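Extracellular solute-binding protein family 1 (Kribbella flavida, PDB 5IXP) probably captures a solute outside the cell and hands it to an ABC transporter, as a predicted lipoprotein of the periplasmic-binding-protein superfamily. Local coordinates at residues 39-42 and 43-47; 53-56 and 57-61. All blocks are in the same frame, centred on the assembly; numbering follows the deposited sequence. Where two conformers were deposited one is given.

Contact 1: 39-42 and 43-47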
ATOM      1  N   ASP A  39       9.987  -3.871  12.062  1.00 21.97           N
ATOM      2  CA  ASP A  39       9.460  -3.603  13.399  1.00 20.43           C
ATOM      3  C   ASP A  39      10.489  -2.881  14.259  1.00 19.98           C
ATOM      4  O   ASP A  39      10.134  -2.015  15.069  1.00 17.81           O
ATOM      5  CB  ASP A  39       9.015  -4.897  14.081  1.00 23.61           C
ATOM      6  CG  ASP A  39       7.748  -5.482  13.470  1.00 37.42           C
ATOM      7  OD1 ASP A  39       6.943  -4.728  12.875  1.00 39.80           O
ATOM      8  OD2 ASP A  39       7.551  -6.707  13.598  1.00 45.36           O
ATOM      9  N   GLU A  40      11.774  -3.213  14.105  1.00 16.18           N
ATOM     10  CA  GLU A  40      12.748  -2.511  14.927  1.00 15.49           C
ATOM     11  C   GLU A  40      13.021  -1.111  14.417  1.00 12.68           C
ATOM     12  O   GLU A  40      13.315  -0.220  15.218  1.00 15.05           O
ATOM     13  CB  GLU A  40      14.035  -3.306  15.036  1.00 17.89           C
ATOM     14  CG  GLU A  40      14.020  -4.093  16.333  1.00 25.13           C
ATOM     15  CD  GLU A  40      14.839  -5.305  16.244  1.00 31.12           C
ATOM     16  OE1 GLU A  40      15.260  -5.606  15.111  1.00 37.52           O
ATOM     17  OE2 GLU A  40      15.060  -5.947  17.291  1.00 30.63           O
ATOM     18  N   HIS A  41      12.921  -0.896  13.106  1.00 11.67           N
ATOM     19  CA  HIS A  41      12.984   0.465  12.585  1.00 11.80           C
ATOM     20  C   HIS A  41      11.895   1.333  13.210  1.00 15.72           C
ATOM     21  O   HIS A  41      12.155   2.456  13.663  1.00 14.74           O
ATOM     22  CB  HIS A  41      12.858   0.437  11.063  1.00 10.20           C
ATOM     23  CG  HIS A  41      12.827   1.796  10.440  1.00  9.95           C
ATOM     24  ND1 HIS A  41      13.969   2.445  10.011  1.00 14.26           N
ATOM     25  CD2 HIS A  41      11.795   2.636  10.184  1.00 11.46           C
ATOM     26  CE1 HIS A  41      13.636   3.623   9.509  1.00 13.71           C
ATOM     27  NE2 HIS A  41      12.322   3.764   9.603  1.00 13.66           N
ATOM     28  N   ILE A  42      10.666   0.809  13.261  1.00 16.90           N
ATOM     29  CA  ILE A  42       9.551   1.515  13.895  1.00 21.44           C
ATOM     30  C   ILE A  42       9.833   1.765  15.371  1.00 17.89           C
ATOM     31  O   ILE A  42       9.616   2.870  15.885  1.00 20.36           O
ATOM     32  CB  ILE A  42       8.250   0.710  13.736  1.00 25.46           C
ATOM     33  CG1 ILE A  42       7.787   0.684  12.296  1.00 26.50           C
ATOM     34  CG2 ILE A  42       7.169   1.257  14.659  1.00 30.25           C
ATOM     35  CD1 ILE A  42       6.801  -0.416  12.058  1.00 32.04           C
ATOM     36  N   LYS A  43      10.275   0.727  16.085  0.56 16.68           N
ATOM     37  CA  LYS A  43      10.550   0.877  17.510  0.56 17.78           C
ATOM     38  C   LYS A  43      11.637   1.915  17.761  0.56 17.47           C
ATOM     39  O   LYS A  43      11.536   2.710  18.701  0.56 18.99           O
ATOM     40  CB  LYS A  43      10.951  -0.467  18.115  0.56 20.32           C
ATOM     41  CG  LYS A  43       9.790  -1.406  18.366  0.56 25.44           C
ATOM     42  CD  LYS A  43      10.231  -2.550  19.258  0.56 31.55           C
ATOM     43  CE  LYS A  43       9.982  -3.887  18.599  0.56 34.28           C
ATOM     44  NZ  LYS A  43       8.528  -4.132  18.367  0.56 36.72           N
ATOM     45  N   ASN A  44      12.688   1.919  16.934  1.00 15.78           N
ATOM     46  CA  ASN A  44      13.718   2.946  17.066  1.00 15.43           C
ATOM     47  C   ASN A  44      13.113   4.321  16.877  1.00 15.57           C
ATOM     48  O   ASN A  44      13.408   5.255  17.628  1.00 16.76           O
ATOM     49  CB  ASN A  44      14.824   2.745  16.030  1.00 15.03           C
ATOM     50  CG  ASN A  44      15.615   1.488  16.257  1.00 16.09           C
ATOM     51  OD1 ASN A  44      15.627   0.939  17.357  1.00 18.03           O
ATOM     52  ND2 ASN A  44      16.312   1.036  15.218  1.00 16.85           N
ATOM     53  N   LEU A  45      12.295   4.464  15.836  0.54 15.74           N
ATOM     54  CA  LEU A  45      11.573   5.700  15.565  0.54 19.39           C
ATOM     55  C   LEU A  45      10.832   6.176  16.807  0.54 19.95           C
ATOM     56  O   LEU A  45      11.029   7.301  17.280  0.54 20.87           O
ATOM     57  CB  LEU A  45      10.600   5.447  14.416  0.54 22.38           C
ATOM     58  CG  LEU A  45      10.245   6.526  13.410  0.54 24.35           C
ATOM     59  CD1 LEU A  45      11.501   7.247  12.963  0.54 23.56           C
ATOM     60  CD2 LEU A  45       9.568   5.842  12.241  0.54 24.32           C
ATOM     61  N   GLU A  46       9.982   5.305  17.354  1.00 20.12           N
ATOM     62  CA  GLU A  46       9.181   5.659  18.520  1.00 24.46           C
ATOM     63  C   GLU A  46      10.069   6.006  19.704  1.00 22.76           C
ATOM     64  O   GLU A  46       9.857   7.020  20.381  1.00 24.39           O
ATOM     65  CB  GLU A  46       8.245   4.506  18.889  1.00 28.54           C
ATOM     66  CG  GLU A  46       7.289   4.113  17.804  1.00 36.96           C
ATOM     67  CD  GLU A  46       6.360   2.997  18.234  1.00 44.20           C
ATOM     68  OE1 GLU A  46       6.576   2.434  19.327  1.00 48.34           O
ATOM     69  OE2 GLU A  46       5.414   2.683  17.479  1.00 46.51           O
ATOM     70  N   THR A  47      11.071   5.168  19.966  1.00 21.11           N
ATOM     71  CA  THR A  47      11.916   5.362  21.138  1.00 23.22           C
ATOM     72  C   THR A  47      12.743   6.633  21.028  1.00 22.65           C
ATOM     73  O   THR A  47      12.869   7.388  22.003  1.00 23.79           O
ATOM     74  CB  THR A  47      12.833   4.153  21.321  1.00 25.87           C
ATOM     75  OG1 THR A  47      12.035   2.990  21.568  1.00 30.73           O
ATOM     76  CG2 THR A  47      13.776   4.377  22.490  1.00 29.59           C
TER

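Contact 2: 53-56 and 57-61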
ATOM      1  N   SER A  53      16.704  11.884  21.244  1.00 19.72           N
ATOM      2  CA  SER A  53      18.061  11.578  20.805  1.00 20.15           C
ATOM      3  C   SER A  53      18.073  10.315  19.950  1.00 19.66           C
ATOM      4  O   SER A  53      17.199   9.450  20.068  1.00 19.85           O
ATOM      5  CB  SER A  53      19.005  11.400  21.997  1.00 24.47           C
ATOM      6  OG  SER A  53      18.622  10.267  22.743  1.00 34.24           O
ATOM      7  N   GLY A  54      19.078  10.222  19.082  1.00 16.16           N
ATOM      8  CA  GLY A  54      19.337   9.012  18.334  1.00 18.36           C
ATOM      9  C   GLY A  54      18.725   8.947  16.950  1.00 16.49           C
ATOM     10  O   GLY A  54      19.077   8.039  16.183  1.00 15.53           O
HETATM   11  N   MSE A  55      17.827   9.864  16.601  1.00 15.43           N
HETATM   12  CA  MSE A  55      17.202   9.817  15.276  1.00 15.18           C
HETATM   13  C   MSE A  55      18.176  10.146  14.160  1.00 13.58           C
HETATM   14  O   MSE A  55      19.104  10.945  14.328  1.00 13.26           O
HETATM   15  CB  MSE A  55      16.011  10.767  15.194  1.00 16.22           C
HETATM   16  CG  MSE A  55      14.925  10.407  16.191  1.00 21.77           C
HETATM   17 SE   MSE A  55      13.283  11.405  15.911  0.66 26.72          SE
HETATM   18  CE  MSE A  55      12.438  10.213  14.646  1.00 25.40           C
ATOM     19  N   ALA A  56      17.940   9.517  13.014  1.00 10.05           N
ATOM     20  CA  ALA A  56      18.663   9.877  11.810  1.00  9.98           C
ATOM     21  C   ALA A  56      18.193  11.247  11.323  1.00 10.82           C
ATOM     22  O   ALA A  56      17.123  11.738  11.699  1.00 14.00           O
ATOM     23  CB  ALA A  56      18.457   8.818  10.726  1.00 10.72           C
ATOM     24  N   ASP A  57      19.025  11.881  10.493  1.00 10.82           N
ATOM     25  CA  ASP A  57      18.623  13.153   9.897  1.00  9.59           C
ATOM     26  C   ASP A  57      17.468  12.971   8.929  1.00 12.82           C
ATOM     27  O   ASP A  57      16.614  13.859   8.811  1.00 14.36           O
ATOM     28  CB  ASP A  57      19.802  13.801   9.180  1.00 10.93           C
ATOM     29  CG  ASP A  57      20.943  14.096  10.121  1.00 16.16           C
ATOM     30  OD1 ASP A  57      20.818  15.055  10.911  1.00 15.27           O
ATOM     31  OD2 ASP A  57      21.951  13.359  10.071  1.00 15.11           O
ATOM     32  N   ILE A  58      17.444  11.854   8.198  1.00  9.90           N
ATOM     33  CA  ILE A  58      16.308  11.477   7.359  1.00  9.90           C
ATOM     34  C   ILE A  58      15.806  10.141   7.879  1.00 10.10           C
ATOM     35  O   ILE A  58      16.576   9.177   7.954  1.00 10.95           O
ATOM     36  CB  ILE A  58      16.696  11.372   5.871  1.00  9.61           C
ATOM     37  CG1 ILE A  58      17.162  12.732   5.338  1.00 11.18           C
ATOM     38  CG2 ILE A  58      15.497  10.838   5.030  1.00  9.41           C
ATOM     39  CD1 ILE A  58      17.842  12.652   3.938  1.00 10.88           C
ATOM     40  N   GLU A  59      14.524  10.081   8.237  1.00 10.41           N
ATOM     41  CA  GLU A  59      13.893   8.853   8.717  1.00 10.71           C
ATOM     42  C   GLU A  59      12.850   8.398   7.705  1.00  8.23           C
ATOM     43  O   GLU A  59      11.889   9.131   7.429  1.00 11.25           O
ATOM     44  CB  GLU A  59      13.238   9.056  10.092  1.00 11.01           C
ATOM     45  CG  GLU A  59      14.232   9.221  11.257  1.00 13.45           C
ATOM     46  CD  GLU A  59      14.779   7.892  11.778  1.00 17.07           C
ATOM     47  OE1 GLU A  59      14.323   6.838  11.303  1.00 16.15           O
ATOM     48  OE2 GLU A  59      15.660   7.905  12.675  1.00 20.75           O
ATOM     49  N   ALA A  60      13.011   7.177   7.189  1.00  8.55           N
ATOM     50  CA  ALA A  60      12.009   6.630   6.290  1.00  9.14           C
ATOM     51  C   ALA A  60      10.792   6.165   7.079  1.00 10.55           C
ATOM     52  O   ALA A  60      10.896   5.694   8.215  1.00 12.28           O
ATOM     53  CB  ALA A  60      12.563   5.465   5.468  1.00  8.29           C
HETATM   54  N   MSE A  61       9.635   6.292   6.447  1.00 10.35           N
HETATM   55  CA  MSE A  61       8.355   5.983   7.071  1.00 12.49           C
HETATM   56  C   MSE A  61       7.449   5.335   6.037  1.00 13.30           C
HETATM   57  O   MSE A  61       7.244   5.901   4.953  1.00 13.83           O
HETATM   58  CB  MSE A  61       7.719   7.266   7.608  1.00 18.37           C
HETATM   59  CG  MSE A  61       6.926   7.115   8.852  1.00 31.57           C
HETATM   60 SE   MSE A  61       6.786   8.821   9.689  0.69 36.96          SE
HETATM   61  CE  MSE A  61       8.329   8.915  10.838  1.00 41.75           C
TER

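Contact 1: 39-42 and 43-47
Lys-43, Asn-44, Leu-45 and Glu-46 each give their backbone N-H to the carbonyl four residues earlier, on Asp-39, Glu-40, His-41 and Ile-42, an unbroken alpha-helical run; the bond from Glu-46 N to Ile-42 O, 2.9 Å long, is bent least, with an N-H...O angle of 168°. One turn apart, the side chains of Ile-42 and Glu-46 run side by side in the same direction. CG2 of Ile-42, set anti to the backbone N, lies 3.6 Å from OE2 of Glu-46, whose chain stays extended beyond CG and carries the carboxylate to a salt bridge with Lys-68. With an alanine at Glu-46, Lys-68 is likely to lose its carboxylate mate and the CG2 side of Ile-42 its neighbour. In the conformer described, Lys-43 folds back at chi3 and chi4 along the preceding turn, its CG 3.4 Å from Asp-39 O; NZ is 5.5 Å from OD2 of Asp-39, too far for a salt bridge, though a weak attraction is possible. On the buried side Leu-45 CD2, again in one conformer, approaches the His-41 ring obliquely, 4.3 Å from NE2, which itself bonds to Ala-60 O. At the far end Lys-43 O is gripped twice, by Thr-47 N and by Thr-47 OG1 from the opposite face of its plane. This is an amphipathic helix laid against a beta sheet, as in the alpha/beta lobes of periplasmic binding proteins.

Contact 2: 53-56 and 57-61
Glu-59 reaches back to the loop before its own strand, and one hydrogen bond carries the polar part of the contact: Ala-56 N donates to Glu-59 OE2 at 2.8 Å, with an N-H...O angle of 160°. The donor meets the anti side of the oxygen, 30° out of the carboxylate plane. A bend at chi2 (-81°) folds the chain of Glu-59 so that its carboxylate comes back to the loop backbone, and a buried acidic oxygen thereby gains a backbone partner. Van der Waals contacts accompany this bond. The same OE2 lies 3.5 Å from CB of Ala-56 and 3.8 Å from CB of selenomethionine Met-55. The side chains of Met-55 and Glu-59 cross at about a right angle, and the bend of Met-55 at chi3 brings its CE methyl to 4.0 Å from CG of Glu-59. The Ala-56 methyl, CB, also lies 3.4 Å from Ile-58 O. Asp-57 leaves the backbone on the side away from 53-56, and its carboxylate bonds to Ser-281 OG and Thr-5 N. The loop delivers the chain from helix 38-51 into strand 58-62, which pairs parallel with strand 2-8 and antiparallel with strand 269-276; Met-55 rests on Leu-45, Asn-48 and Leu-49 of the helix, while Ile-58 packs against helix 284-294.

Overall arrangement
From the N terminus the chain lays down strand 2-8, helix 15-24 and strand 28-34 before entering helix 38-51, where contact 1 spans a little over two turns. Contact 2 follows in series: it closes a short loop between the end of that helix and strand 58-62, and the two neither nest nor cross. Their centres are only about 10 Å apart because the chain doubles back, bringing the strand against the helix. Leu-45 of contact 1 helps to join them, its CD2, in the conformer described, 3.6 Å from CE of Met-61. Together they tie helix 38-51 to the sheet through a beta-alpha-beta crossover from strand 28-34 to strand 58-62.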